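Neuraminidase (Influenza A virus, PDB 4GDI) probably removes terminal sialic acid from glycoconjugates as a tetramer, although its putative active site has diverged from that of other influenza neuraminidases. Local coordinates at residues 173-178 / 187-192; 158-163 / 225-230. All blocks are in the same frame, centred on the assembly; numbering follows the deposited sequence.

Contact 1 (173-178 / 187-192); sequences VHRIYE and WKQLNT. With NAG (2-acetamido-2-deoxy-beta-D-glucopyranose), chain G.
Residues 173-178 and 187-189 run antiparallel, their axes 4.6 Å apart at an angle of 161°, with Arg175 opposite Gln189, Ile176 opposite Lys188 and Tyr177 opposite Trp187. Ile176 and Lys188 form the hydrogen-bonded pair, Ile176 N giving to Lys188 O and Lys188 N to Ile176 O, and Leu190 N to His174 O continues the ladder. Arg175, Tyr177, Trp187 and Gln189 share one face. The guanidinium of Arg175 lies flat on the six-membered ring of Trp187, planes 11° apart, a stacked cation-pi contact. Arg175 grips Gln189 OE1 side-on with two nitrogens, NE at 3.0 Å in the carbonyl plane, on a lone pair, and NH2 at 3.2 Å. Stack and paired bonds together fix the rotation of the guanidinium. This is the outer hairpin of a four-stranded antiparallel propeller blade, Trp187 lying on its outermost strand. With CG wedged between backbone N and carbonyl carbon (chi1 55°), the Trp187 indole lies beside Arg175 and Tyr177. Trp187 CB sits over the Tyr177 ring in a CH-pi contact, 3.8 Å from the centroid. A water accepts from His174 N at 2.8 Å, donates to Leu190 O and also bonds Thr192 OG1. Asn191 ND2 is bonded covalently to an N-acetylglucosamine.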
loop_
_atom_site.group_PDB
_atom_site.type_symbol
_atom_site.label_atom_id
_atom_site.label_comp_id
_atom_site.label_asym_id
_atom_site.label_seq_id
_atom_site.Cartn_x
_atom_site.Cartn_y
_atom_site.Cartn_z
ATOM N N VAL A 173 -11.260 41.267 -4.688
ATOM C CA VAL A 173 -11.251 41.406 -3.238
ATOM C C VAL A 173 -10.396 40.275 -2.656
ATOM O O VAL A 173 -10.457 39.149 -3.133
ATOM C CB VAL A 173 -12.682 41.365 -2.672
ATOM C CG1 VAL A 173 -12.666 41.420 -1.150
ATOM C CG2 VAL A 173 -13.498 42.521 -3.240
ATOM N N HIS A 174 -9.584 40.592 -1.652
ATOM C CA HIS A 174 -8.676 39.617 -1.054
ATOM C C HIS A 174 -8.751 39.709 0.461
ATOM O O HIS A 174 -8.660 40.787 1.035
ATOM C CB HIS A 174 -7.255 39.859 -1.560
ATOM C CG HIS A 174 -7.178 39.936 -3.046
ATOM N ND1 HIS A 174 -7.231 38.814 -3.851
ATOM C CD2 HIS A 174 -7.151 40.997 -3.885
ATOM C CE1 HIS A 174 -7.194 39.182 -5.115
ATOM N NE2 HIS A 174 -7.139 40.505 -5.166
ATOM N N ARG A 175 -8.974 38.565 1.093
ATOM C CA ARG A 175 -9.110 38.500 2.536
ATOM C C ARG A 175 -8.150 37.475 3.137
ATOM O O ARG A 175 -7.920 36.416 2.552
ATOM C CB ARG A 175 -10.531 38.067 2.889
ATOM C CG ARG A 175 -11.601 39.049 2.493
ATOM C CD ARG A 175 -12.968 38.548 2.919
ATOM N NE ARG A 175 -13.980 39.583 2.766
ATOM C CZ ARG A 175 -15.245 39.461 3.149
ATOM N NH1 ARG A 175 -15.670 38.336 3.720
ATOM N NH2 ARG A 175 -16.084 40.475 2.963
ATOM N N ILE A 176 -7.601 37.794 4.307
ATOM C CA ILE A 176 -6.933 36.801 5.125
ATOM C C ILE A 176 -7.974 36.180 6.037
ATOM O O ILE A 176 -8.703 36.895 6.730
ATOM C CB ILE A 176 -5.865 37.408 6.036
ATOM C CG1 ILE A 176 -4.837 38.178 5.224
ATOM C CG2 ILE A 176 -5.182 36.291 6.838
ATOM C CD1 ILE A 176 -3.874 38.971 6.081
ATOM N N TYR A 177 -8.045 34.855 6.033
ATOM C CA TYR A 177 -8.870 34.138 6.983
ATOM C C TYR A 177 -7.993 33.464 8.040
ATOM O O TYR A 177 -6.989 32.830 7.717
ATOM C CB TYR A 177 -9.711 33.101 6.251
ATOM C CG TYR A 177 -10.964 33.663 5.634
ATOM C CD1 TYR A 177 -10.938 34.308 4.401
ATOM C CD2 TYR A 177 -12.175 33.549 6.282
ATOM C CE1 TYR A 177 -12.098 34.819 3.839
ATOM C CE2 TYR A 177 -13.334 34.067 5.737
ATOM C CZ TYR A 177 -13.293 34.695 4.523
ATOM O OH TYR A 177 -14.463 35.183 3.993
ATOM N N GLU A 178 -8.355 33.614 9.309
ATOM C CA GLU A 178 -7.705 32.849 10.358
ATOM C C GLU A 178 -8.605 31.692 10.789
ATOM O O GLU A 178 -9.763 31.912 11.126
ATOM C CB GLU A 178 -7.397 33.718 11.570
ATOM C CG GLU A 178 -6.790 32.919 12.700
ATOM C CD GLU A 178 -6.559 33.746 13.959
ATOM O OE1 GLU A 178 -6.890 34.946 13.960
ATOM O OE2 GLU A 178 -6.042 33.182 14.946
ATOM N N TRP A 187 -11.576 37.323 10.038
ATOM C CA TRP A 187 -10.966 37.599 8.762
ATOM C C TRP A 187 -10.756 39.094 8.620
ATOM O O TRP A 187 -11.358 39.900 9.333
ATOM C CB TRP A 187 -11.809 37.029 7.618
ATOM C CG TRP A 187 -13.233 37.492 7.605
ATOM C CD1 TRP A 187 -14.298 36.883 8.194
ATOM C CD2 TRP A 187 -13.746 38.657 6.956
ATOM N NE1 TRP A 187 -15.445 37.601 7.962
ATOM C CE2 TRP A 187 -15.131 38.695 7.201
ATOM C CE3 TRP A 187 -13.167 39.674 6.195
ATOM C CZ2 TRP A 187 -15.945 39.705 6.709
ATOM C CZ3 TRP A 187 -13.975 40.676 5.708
ATOM C CH2 TRP A 187 -15.349 40.687 5.967
ATOM N N LYS A 188 -9.873 39.450 7.702
ATOM C CA LYS A 188 -9.478 40.824 7.506
ATOM C C LYS A 188 -9.434 41.040 5.994
ATOM O O LYS A 188 -8.768 40.303 5.274
ATOM C CB LYS A 188 -8.113 41.041 8.172
ATOM C CG LYS A 188 -7.343 42.287 7.749
ATOM C CD LYS A 188 -7.934 43.543 8.318
ATOM C CE LYS A 188 -7.114 44.071 9.486
ATOM N NZ LYS A 188 -7.251 43.229 10.706
ATOM N N GLN A 189 -10.196 42.005 5.498
ATOM C CA GLN A 189 -10.138 42.311 4.076
ATOM C C GLN A 189 -8.942 43.218 3.851
ATOM O O GLN A 189 -8.806 44.234 4.507
ATOM C CB GLN A 189 -11.436 42.974 3.604
ATOM C CG GLN A 189 -11.558 43.116 2.095
ATOM C CD GLN A 189 -13.005 43.308 1.655
ATOM O OE1 GLN A 189 -13.869 42.457 1.910
ATOM N NE2 GLN A 189 -13.276 44.431 0.998
ATOM N N LEU A 190 -8.046 42.820 2.959
ATOM C CA LEU A 190 -6.869 43.622 2.651
ATOM C C LEU A 190 -7.245 44.829 1.786
ATOM O O LEU A 190 -8.103 44.723 0.918
ATOM C CB LEU A 190 -5.854 42.777 1.888
ATOM C CG LEU A 190 -5.411 41.508 2.600
ATOM C CD1 LEU A 190 -4.448 40.720 1.720
ATOM C CD2 LEU A 190 -4.792 41.869 3.920
ATOM N N ASN A 191 -6.586 45.964 2.009
ATOM C CA ASN A 191 -6.714 47.098 1.094
ATOM C C ASN A 191 -5.795 46.912 -0.108
ATOM O O ASN A 191 -4.592 47.165 -0.038
ATOM C CB ASN A 191 -6.430 48.437 1.800
ATOM C CG ASN A 191 -6.524 49.634 0.847
ATOM O OD1 ASN A 191 -6.896 49.477 -0.320
ATOM N ND2 ASN A 191 -6.175 50.825 1.339
ATOM N N THR A 192 -6.373 46.463 -1.213
ATOM C CA THR A 192 -5.616 46.172 -2.431
ATOM C C THR A 192 -6.021 47.102 -3.586
ATOM O O THR A 192 -5.880 46.764 -4.773
ATOM C CB THR A 192 -5.812 44.702 -2.861
ATOM O OG1 THR A 192 -7.215 44.422 -3.006
ATOM C CG2 THR A 192 -5.206 43.757 -1.815
HETATM C C1 NAG G . -5.914 51.774 0.277
HETATM C C2 NAG G . -5.802 53.043 1.112
HETATM C C3 NAG G . -5.333 54.262 0.315
HETATM C C4 NAG G . -4.165 53.911 -0.605
HETATM C C5 NAG G . -4.413 52.585 -1.330
HETATM C C6 NAG G . -3.209 52.188 -2.181
HETATM C C7 NAG G . -7.007 53.416 3.143
HETATM C C8 NAG G . -8.317 53.651 3.839
HETATM N N2 NAG G . -7.036 53.331 1.815
HETATM O O3 NAG G . -4.871 55.157 1.290
HETATM O O4 NAG G . -3.946 54.954 -1.532
HETATM O O5 NAG G . -4.672 51.578 -0.370
HETATM O O6 NAG G . -2.074 52.142 -1.342
HETATM O O7 NAG G . -5.958 53.304 3.787
HETATM O O HOH W 1 -9.131 43.330 -1.169
#

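Contact 2 (158-163 / 225-230)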
loop_
_atom_site.group_PDB
_atom_site.type_symbol
_atom_site.label_atom_id
_atom_site.label_comp_id
_atom_site.label_asym_id
_atom_site.label_seq_id
_atom_site.Cartn_x
_atom_site.Cartn_y
_atom_site.Cartn_z
ATOM N N SER A 158 -3.148 28.027 14.869
ATOM C CA SER A 158 -3.907 28.930 14.000
ATOM C C SER A 158 -3.412 28.812 12.552
ATOM O O SER A 158 -2.215 28.956 12.294
ATOM C CB SER A 158 -3.751 30.387 14.459
ATOM O OG SER A 158 -4.299 30.607 15.744
ATOM N N CYS A 159 -4.321 28.577 11.615
ATOM C CA CYS A 159 -3.955 28.462 10.199
ATOM C C CYS A 159 -4.509 29.635 9.375
ATOM O O CYS A 159 -5.669 30.020 9.517
ATOM C CB CYS A 159 -4.456 27.128 9.639
ATOM S SG CYS A 159 -3.737 25.666 10.482
ATOM N N PHE A 160 -3.678 30.191 8.501
ATOM C CA PHE A 160 -4.057 31.378 7.742
ATOM C C PHE A 160 -4.059 31.081 6.247
ATOM O O PHE A 160 -3.201 30.354 5.753
ATOM C CB PHE A 160 -3.077 32.507 8.039
ATOM C CG PHE A 160 -2.980 32.842 9.497
ATOM C CD1 PHE A 160 -2.172 32.097 10.340
ATOM C CD2 PHE A 160 -3.689 33.916 10.022
ATOM C CE1 PHE A 160 -2.078 32.407 11.702
ATOM C CE2 PHE A 160 -3.603 34.227 11.387
ATOM C CZ PHE A 160 -2.799 33.464 12.219
ATOM N N VAL A 161 -5.033 31.629 5.532
ATOM C CA VAL A 161 -5.107 31.438 4.090
ATOM C C VAL A 161 -5.678 32.690 3.449
ATOM O O VAL A 161 -6.498 33.381 4.050
ATOM C CB VAL A 161 -5.961 30.228 3.739
ATOM C CG1 VAL A 161 -7.402 30.432 4.204
ATOM C CG2 VAL A 161 -5.911 29.945 2.257
ATOM N N ILE A 162 -5.205 33.000 2.250
ATOM C CA ILE A 162 -5.730 34.109 1.465
ATOM C C ILE A 162 -6.867 33.608 0.580
ATOM O O ILE A 162 -6.689 32.674 -0.191
ATOM C CB ILE A 162 -4.650 34.746 0.556
ATOM C CG1 ILE A 162 -3.397 35.121 1.367
ATOM C CG2 ILE A 162 -5.198 35.974 -0.145
ATOM C CD1 ILE A 162 -3.679 35.981 2.554
ATOM N N VAL A 163 -8.036 34.226 0.707
ATOM C CA VAL A 163 -9.175 33.913 -0.151
ATOM C C VAL A 163 -9.521 35.120 -1.029
ATOM O O VAL A 163 -9.571 36.249 -0.540
ATOM C CB VAL A 163 -10.408 33.559 0.695
ATOM C CG1 VAL A 163 -11.627 33.373 -0.188
ATOM C CG2 VAL A 163 -10.146 32.308 1.529
ATOM N N LEU A 225 3.017 40.353 0.343
ATOM C CA LEU A 225 2.223 40.577 1.533
ATOM C C LEU A 225 3.006 40.075 2.743
ATOM O O LEU A 225 3.596 39.001 2.702
ATOM C CB LEU A 225 0.884 39.854 1.407
ATOM C CG LEU A 225 0.001 39.764 2.649
ATOM C CD1 LEU A 225 -0.588 41.108 3.047
ATOM C CD2 LEU A 225 -1.099 38.724 2.404
ATOM N N ARG A 226 3.025 40.877 3.801
ATOM C CA ARG A 226 3.602 40.474 5.076
ATOM C C ARG A 226 2.532 40.696 6.111
ATOM O O ARG A 226 1.953 41.783 6.172
ATOM C CB ARG A 226 4.805 41.351 5.433
ATOM C CG ARG A 226 5.950 41.286 4.428
ATOM C CD ARG A 226 6.763 42.569 4.464
ATOM N NE ARG A 226 7.874 42.535 3.521
ATOM C CZ ARG A 226 8.656 43.573 3.260
ATOM N NH1 ARG A 226 8.436 44.742 3.849
ATOM N NH2 ARG A 226 9.658 43.444 2.406
ATOM N N PHE A 227 2.247 39.684 6.918
ATOM C CA PHE A 227 1.254 39.853 7.963
ATOM C C PHE A 227 1.567 39.047 9.212
ATOM O O PHE A 227 2.402 38.151 9.183
ATOM C CB PHE A 227 -0.164 39.595 7.427
ATOM C CG PHE A 227 -0.484 38.155 7.104
ATOM C CD1 PHE A 227 -1.059 37.328 8.058
ATOM C CD2 PHE A 227 -0.306 37.653 5.818
ATOM C CE1 PHE A 227 -1.403 36.021 7.756
ATOM C CE2 PHE A 227 -0.657 36.348 5.507
ATOM C CZ PHE A 227 -1.209 35.529 6.476
ATOM N N THR A 228 0.937 39.433 10.317
ATOM C CA THR A 228 1.163 38.811 11.613
ATOM C C THR A 228 0.021 37.869 11.985
ATOM O O THR A 228 -1.036 37.836 11.327
ATOM C CB THR A 228 1.278 39.857 12.731
ATOM O OG1 THR A 228 -0.010 40.443 12.982
ATOM C CG2 THR A 228 2.283 40.970 12.372
ATOM N N LYS A 229 0.236 37.114 13.055
ATOM C CA LYS A 229 -0.804 36.282 13.640
ATOM C C LYS A 229 -2.032 37.095 14.029
ATOM O O LYS A 229 -3.106 36.544 14.173
ATOM C CB LYS A 229 -0.278 35.580 14.895
ATOM C CG LYS A 229 0.347 34.233 14.652
ATOM C CD LYS A 229 0.598 33.521 15.978
ATOM C CE LYS A 229 -0.568 32.613 16.358
ATOM N NZ LYS A 229 -0.515 32.208 17.787
ATOM N N GLU A 230 -1.868 38.399 14.230
ATOM C CA GLU A 230 -2.985 39.262 14.622
ATOM C C GLU A 230 -3.663 39.942 13.422
ATOM O O GLU A 230 -4.552 40.777 13.592
ATOM C CB GLU A 230 -2.488 40.323 15.602
ATOM C CG GLU A 230 -1.859 39.726 16.865
ATOM C CD GLU A 230 -2.788 38.750 17.608
ATOM O OE1 GLU A 230 -4.045 38.895 17.552
ATOM O OE2 GLU A 230 -2.244 37.819 18.241
HETATM O O HOH W 2 -2.350 30.028 17.920
#
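Phe160 overlaps Phe227 in an offset edge-to-face pair, the edge of Phe227 turned toward the face of Phe160, with centroids 5.9 Å apart and planes at 62°. The two belong to adjacent blades of the neuraminidase beta-propeller: 158-163 lies on a strand of one four-stranded antiparallel sheet, 225-228 on a strand of the next. Because the strand axes come no closer than 10.5 Å and no direct hydrogen bond spans them, the blades meet here mainly through side chains. Phe227 CE1 comes within 3.8 Å of Phe160 CD2. Phe227 CG occupies the position between backbone N and carbonyl carbon (chi1 71°), which carries the ring toward strand 158-163 of the adjacent blade. Further along, Ile162 and Leu225 reach toward each other tip to tip, Ile162 CD1 to Leu225 CD2 at 3.8 Å, and Ile162 CD1 also approaches Phe227 CE2. At the other end the outer rim of the Phe160 ring meets backbone, with Lys229 O near the ring plane, 3.7 Å from Phe160 CE2. The Lys229 ammonium has a salt bridge to Glu156, and Lys229 NZ also gives a hydrogen bond to a water 2.9 Å away, which is bonded in turn to Ser158 OG.

Contact 1 closes a hairpin within one blade, whereas contact 2 packs that blade on the next; their centres lie about 9 Å apart. Segments 158-163 and 173-178 are neighbours in one sheet, probably hydrogen-bonded from Val163 N to Arg175 O and from Tyr177 N to Val161 O, both 2.9 Å. Ile176 carries contact 1 into the interface, its CD1 3.6 Å from Phe227 CG, while on the opposite face of the sheet Tyr177 CD1 packs against Val163 CG2. Glu178, a calcium ligand seen in a crystal structure of this protein but with no calcium bound to it in this chain, also joins them through a hydrogen bond with Ser158. On the contact 1 side, the side chain of His174 lies about 8 Å from that of Asn215, a ligand of the bound calcium.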